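Putative laminarinase (Phanerochaete chrysosporium, PDB 2W39) probably hydrolyses the glycosidic bonds of beta-glucans such as laminarin and lichenin, as an extracellular endoglucanase-type enzyme of glycoside hydrolase family 16. Local coordinates at residues A[115-118]-A[119-122]; A[104-107]-A[108-111]. One frame throughout, in Å; residues are numbered along the deposited sequence. Where two conformers were deposited one is given.

Contact 1 (A[115-118]-A[119-122]); sequences EVDI and IEGV. With LGC (D-glucono-1,5-lactone), chain D; BGC (beta-D-glucopyranose), chain B.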
loop_
_atom_site.group_PDB
_atom_site.type_symbol
_atom_site.label_atom_id
_atom_site.label_comp_id
_atom_site.label_asym_id
_atom_site.label_seq_id
_atom_site.Cartn_x
_atom_site.Cartn_y
_atom_site.Cartn_z
ATOM N N GLU A 115 -2.800 11.479 -3.477
ATOM C CA GLU A 115 -2.626 10.045 -3.260
ATOM C C GLU A 115 -1.255 9.872 -2.642
ATOM O O GLU A 115 -0.279 10.469 -3.115
ATOM C CB GLU A 115 -2.694 9.279 -4.587
ATOM C CG GLU A 115 -2.310 7.810 -4.479
ATOM C CD GLU A 115 -2.328 7.069 -5.798
ATOM O OE1 GLU A 115 -2.838 7.599 -6.807
ATOM O OE2 GLU A 115 -1.855 5.916 -5.832
ATOM N N VAL A 116 -1.158 9.091 -1.571
ATOM C CA VAL A 116 0.144 8.675 -1.049
ATOM C C VAL A 116 0.179 7.162 -0.974
ATOM O O VAL A 116 -0.635 6.530 -0.284
ATOM C CB VAL A 116 0.515 9.324 0.322
ATOM C CG1 VAL A 116 -0.618 9.171 1.345
ATOM C CG2 VAL A 116 1.827 8.718 0.837
ATOM N N ASP A 117 1.133 6.587 -1.696
ATOM C CA ASP A 117 1.345 5.140 -1.700
ATOM C C ASP A 117 2.404 4.831 -0.675
ATOM O O ASP A 117 3.519 5.342 -0.760
ATOM C CB ASP A 117 1.772 4.667 -3.088
ATOM C CG ASP A 117 0.808 5.129 -4.165
ATOM O OD1 ASP A 117 -0.422 4.938 -3.986
ATOM O OD2 ASP A 117 1.248 5.717 -5.150
ATOM N N ILE A 118 2.034 4.019 0.317
ATOM C CA ILE A 118 2.892 3.719 1.458
ATOM C C ILE A 118 3.641 2.400 1.242
ATOM O O ILE A 118 4.859 2.338 1.433
ATOM C CB ILE A 118 2.048 3.686 2.759
ATOM C CG1 ILE A 118 1.343 5.037 2.956
ATOM C CG2 ILE A 118 2.932 3.321 3.938
ATOM C CD1 ILE A 118 0.250 5.029 4.038
ATOM N N ILE A 119 2.901 1.362 0.852
ATOM C CA ILE A 119 3.459 0.085 0.433
ATOM C C ILE A 119 2.980 -0.154 -0.980
ATOM O O ILE A 119 1.787 -0.114 -1.244
ATOM C CB ILE A 119 2.987 -1.079 1.320
ATOM C CG1 ILE A 119 3.201 -0.756 2.813
ATOM C CG2 ILE A 119 3.704 -2.366 0.892
ATOM C CD1 ILE A 119 2.648 -1.812 3.773
ATOM N N GLU A 120 3.900 -0.409 -1.905
ATOM C CA GLU A 120 3.487 -0.695 -3.281
ATOM C C GLU A 120 4.621 -1.284 -4.086
ATOM O O GLU A 120 5.765 -0.830 -3.998
ATOM C CB GLU A 120 3.045 0.593 -4.001
ATOM C CG GLU A 120 2.273 0.283 -5.285
ATOM C CD GLU A 120 1.886 1.495 -6.105
ATOM O OE1 GLU A 120 2.371 2.614 -5.829
ATOM O OE2 GLU A 120 1.090 1.306 -7.054
ATOM N N GLY A 121 4.297 -2.274 -4.910
ATOM C CA GLY A 121 5.230 -2.773 -5.910
ATOM C C GLY A 121 4.523 -3.776 -6.790
ATOM O O GLY A 121 3.305 -3.954 -6.694
ATOM N N VAL A 122 5.301 -4.409 -7.669
ATOM C CA VAL A 122 4.755 -5.366 -8.610
ATOM C C VAL A 122 5.686 -6.547 -8.795
ATOM O O VAL A 122 6.913 -6.399 -8.738
ATOM C CB VAL A 122 4.494 -4.723 -10.013
ATOM C CG1 VAL A 122 3.477 -3.609 -9.911
ATOM C CG2 VAL A 122 5.778 -4.224 -10.657
HETATM C C1 LGC D . -1.078 4.307 -7.892
HETATM C C2 LGC D . -2.223 4.676 -8.786
HETATM O O5 LGC D . -1.222 3.426 -6.734
HETATM O O1 LGC D . 0.037 4.744 -8.136
HETATM O O2 LGC D . -2.326 6.108 -8.909
HETATM C C3 LGC D . -3.531 4.053 -8.283
HETATM O O3 LGC D . -4.495 4.010 -9.349
HETATM C C4 LGC D . -3.268 2.649 -7.737
HETATM O O4 LGC D . -4.486 1.947 -7.509
HETATM C C5 LGC D . -2.487 2.815 -6.439
HETATM C C6 LGC D . -2.213 1.525 -5.671
HETATM O O6 LGC D . -1.554 0.536 -6.475
HETATM C C2 BGC B . -1.872 4.390 -8.793
HETATM C C3 BGC B . -3.287 4.060 -8.310
HETATM C C4 BGC B . -3.288 2.648 -7.748
HETATM C C5 BGC B . -2.449 2.683 -6.479
HETATM C C6 BGC B . -2.459 1.338 -5.765
HETATM C C1 BGC B . -0.731 3.874 -7.893
HETATM O O1 BGC B . 0.226 3.165 -8.701
HETATM O O2 BGC B . -1.743 5.811 -8.958
HETATM O O3 BGC B . -4.242 4.198 -9.378
HETATM O O4 BGC B . -4.613 2.207 -7.457
HETATM O O5 BGC B . -1.087 3.034 -6.774
HETATM O O6 BGC B . -1.508 0.459 -6.378
#
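Ile118 and Ile119 occupy the corner of a single run of chain, and together they face one residue, Ala102, of the neighbouring strand: a classic beta bulge. The extra residue is accommodated at Ile118, whose psi of -49° departs from the extended values on either side. Both isoleucines turn their side chains to the face opposite the acids, where Ile118 CG2 lies 4.2 Å from Ile119 CG1. The bulge resets the alternation of the strand, so Glu120 joins Glu115 and Asp117 on the same face. This is the bulged ExDxxE form of the family 16 signature, in which the first and last glutamates normally serve as nucleophile and acid/base.

Asp117 and Glu120 meet carboxylate to carboxylate across the bend, OD2 of Asp117 standing 3.4 Å from OE1 of Glu120, with their planes 60° apart and no hydrogen bond between them. Asp117 OD2 makes a weak hydrogen bond to His133. In Glu120 the CG atom is anti to the backbone N (chi1 -165°) and the chain beyond is extended, carrying the carboxylate out to the -1 sugar, modelled as overlapping gluconolactone and glucose. Positioned by a hydrogen bond from Trp99, Glu120 OE2 lies 2.6 Å from the anomeric O1 of the glucose, consistent with the acid/base role. Glu115 OE2 lies 2.7 Å from the lactone C1, as expected of a nucleophile facing the anomeric carbon, while Glu115 OE1 approaches the lactone O2 (2.6 Å).

The Asn128 side chain hydrogen-bonds through ND2 to Ile118 O and through OD1 to Glu120 N, bracing the corner. Strands 98-105 and 129-133 flank the segment by backbone hydrogen bonds; Ile118 packs on Tyr187 and Met189, and Ile119 on Tyr187, in the opposing sheet of the sandwich.

Contact 2 (A[104-107]-A[108-111]); sequences ETDE and GDWP. With BGC (beta-D-glucopyranose), chain C.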
loop_
_atom_site.group_PDB
_atom_site.type_symbol
_atom_site.label_atom_id
_atom_site.label_comp_id
_atom_site.label_asym_id
_atom_site.label_seq_id
_atom_site.Cartn_x
_atom_site.Cartn_y
_atom_site.Cartn_z
ATOM N N GLU A 104 -3.285 5.840 0.592
ATOM C CA GLU A 104 -4.385 6.751 0.919
ATOM C C GLU A 104 -4.703 7.589 -0.293
ATOM O O GLU A 104 -3.804 7.996 -1.043
ATOM C CB GLU A 104 -4.045 7.699 2.080
ATOM C CG GLU A 104 -3.670 6.983 3.346
ATOM C CD GLU A 104 -3.486 7.921 4.527
ATOM O OE1 GLU A 104 -3.474 9.153 4.332
ATOM O OE2 GLU A 104 -3.350 7.408 5.672
ATOM N N THR A 105 -5.988 7.865 -0.486
ATOM C CA THR A 105 -6.403 8.790 -1.534
ATOM C C THR A 105 -7.816 9.287 -1.276
ATOM O O THR A 105 -8.492 8.824 -0.347
ATOM C CB THR A 105 -6.297 8.121 -2.935
ATOM O OG1 THR A 105 -6.341 9.132 -3.944
ATOM C CG2 THR A 105 -7.435 7.130 -3.165
ATOM N N ASP A 106 -8.239 10.226 -2.118
ATOM C CA ASP A 106 -9.629 10.603 -2.245
ATOM C C ASP A 106 -10.052 10.195 -3.661
ATOM O O ASP A 106 -9.706 10.857 -4.656
ATOM C CB ASP A 106 -9.736 12.114 -2.007
ATOM C CG ASP A 106 -11.144 12.628 -2.061
ATOM O OD1 ASP A 106 -12.017 11.939 -2.601
ATOM O OD2 ASP A 106 -11.380 13.761 -1.555
ATOM N N GLU A 107 -10.739 9.065 -3.757
ATOM C CA GLU A 107 -11.125 8.525 -5.054
ATOM C C GLU A 107 -12.056 9.482 -5.779
ATOM O O GLU A 107 -12.029 9.578 -7.009
ATOM C CB GLU A 107 -11.801 7.163 -4.904
ATOM C CG GLU A 107 -10.887 6.039 -4.427
ATOM C CD GLU A 107 -11.689 4.930 -3.812
ATOM O OE1 GLU A 107 -12.310 5.171 -2.762
ATOM O OE2 GLU A 107 -11.735 3.820 -4.384
ATOM N N GLY A 108 -12.867 10.200 -5.008
ATOM C CA GLY A 108 -13.923 11.039 -5.566
ATOM C C GLY A 108 -13.476 12.243 -6.363
ATOM O O GLY A 108 -14.274 12.783 -7.134
ATOM N N ASP A 109 -12.230 12.679 -6.175
ATOM C CA ASP A 109 -11.696 13.820 -6.926
ATOM C C ASP A 109 -10.268 13.593 -7.437
ATOM O O ASP A 109 -9.550 14.548 -7.710
ATOM C CB ASP A 109 -11.795 15.113 -6.115
ATOM C CG ASP A 109 -10.983 15.091 -4.849
ATOM O OD1 ASP A 109 -10.252 14.105 -4.555
ATOM O OD2 ASP A 109 -11.074 16.119 -4.136
ATOM N N TRP A 110 -9.893 12.329 -7.612
ATOM C CA TRP A 110 -8.525 11.971 -7.992
ATOM C C TRP A 110 -8.142 12.658 -9.311
ATOM O O TRP A 110 -8.937 12.674 -10.247
ATOM C CB TRP A 110 -8.412 10.444 -8.113
ATOM C CG TRP A 110 -6.992 9.975 -8.248
ATOM C CD1 TRP A 110 -6.172 9.543 -7.241
ATOM C CD2 TRP A 110 -6.215 9.900 -9.453
ATOM N NE1 TRP A 110 -4.932 9.219 -7.739
ATOM C CE2 TRP A 110 -4.927 9.424 -9.093
ATOM C CE3 TRP A 110 -6.470 10.200 -10.799
ATOM C CZ2 TRP A 110 -3.913 9.220 -10.031
ATOM C CZ3 TRP A 110 -5.455 9.991 -11.729
ATOM C CH2 TRP A 110 -4.188 9.526 -11.335
ATOM N N PRO A 111 -6.916 13.208 -9.422
ATOM C CA PRO A 111 -5.818 13.218 -8.456
ATOM C C PRO A 111 -5.801 14.456 -7.562
ATOM O O PRO A 111 -4.833 14.663 -6.835
ATOM C CB PRO A 111 -4.601 13.276 -9.373
ATOM C CG PRO A 111 -5.054 14.186 -10.474
ATOM C CD PRO A 111 -6.510 13.847 -10.697
HETATM C C2 BGC C . -5.782 5.120 -10.959
HETATM C C3 BGC C . -6.775 6.267 -11.115
HETATM C C4 BGC C . -7.820 6.285 -10.003
HETATM C C5 BGC C . -7.143 6.226 -8.630
HETATM C C6 BGC C . -8.143 6.080 -7.482
HETATM C C1 BGC C . -5.183 5.140 -9.558
HETATM O O2 BGC C . -4.739 5.272 -11.930
HETATM O O3 BGC C . -7.438 6.160 -12.381
HETATM O O4 BGC C . -8.604 7.484 -10.116
HETATM O O5 BGC C . -6.253 5.104 -8.602
HETATM O O6 BGC C . -8.741 4.771 -7.466
#
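The indole of Trp110 meets Thr105 at its edge: in the ring plane, Thr105 OG1 comes within 3.3 Å of Trp110 CD1, and this hydroxyl is itself hydrogen-bonded to Gly114 O. Both faces of the ring are covered. Pro111 CB sits 3.7 Å above the centre of one, and the glucose in the -2 subsite spreads over the other. That sugar sets O4 3.1 Å above the ring plane, offset toward the rim; its C5 lies over the five-membered ring, 3.7 Å from Trp110 CD1, and its C3 reaches the six-membered ring. NE1 of Trp110 hydrogen-bonds to Glu115 OE1, which with the stacked proline and sugar helps to hold the ring's rotation. The peptide bond before Pro111 is cis, consistent with the proline stacking on the preceding indole, a common companion of cis aromatic-proline bonds. Trp110 thus forms an aromatic platform of the glucan-binding cleft, of the kind that supports sugar rings in many glycoside hydrolases.

The chain reaches this platform through a tight turn after strand 98-105. Residues 106 to 109 have the backbone angles of a type I turn, closed by a weak bond from Asp109 N to Asp106 O (3.5 Å). Asp106 OD1 also accepts a weak bond from Gly108 N (3.1 Å), making an Asx turn. Across the turn, the Asp106 and Asp109 side chains run at about a right angle, with OD2 of Asp106 3.2 Å from OD1 of Asp109. Asp243 lies close to both, which might raise the pKa of one of them. On the sugar side, Glu107 brings CG to 3.9 Å from the glucose O6, while its carboxylate forms salt bridges with Arg75 and Arg73, the latter also hydrogen-bonded to this glucose.

How the contacts relate
Strand 98-105 runs into contact 2, where the turn after it bends the chain back, and the chain then enters strand 115-120, which carries contact 1. The two contacts follow in series, neither enclosing nor crossing the other, and each closes only a short local bend. They belong to successive parts of one hairpin, whose strands pair through Val116 O and Glu104 N, and Glu115 CB packs against Thr105 OG1; contact 1 also ties this hairpin to the next strand, 129-133. Contact 1 lines the -1 sugar, while contact 2 supports mainly the linked -2 sugar, Trp110 also touching the lactone, so the hairpin serves two adjoining subsites.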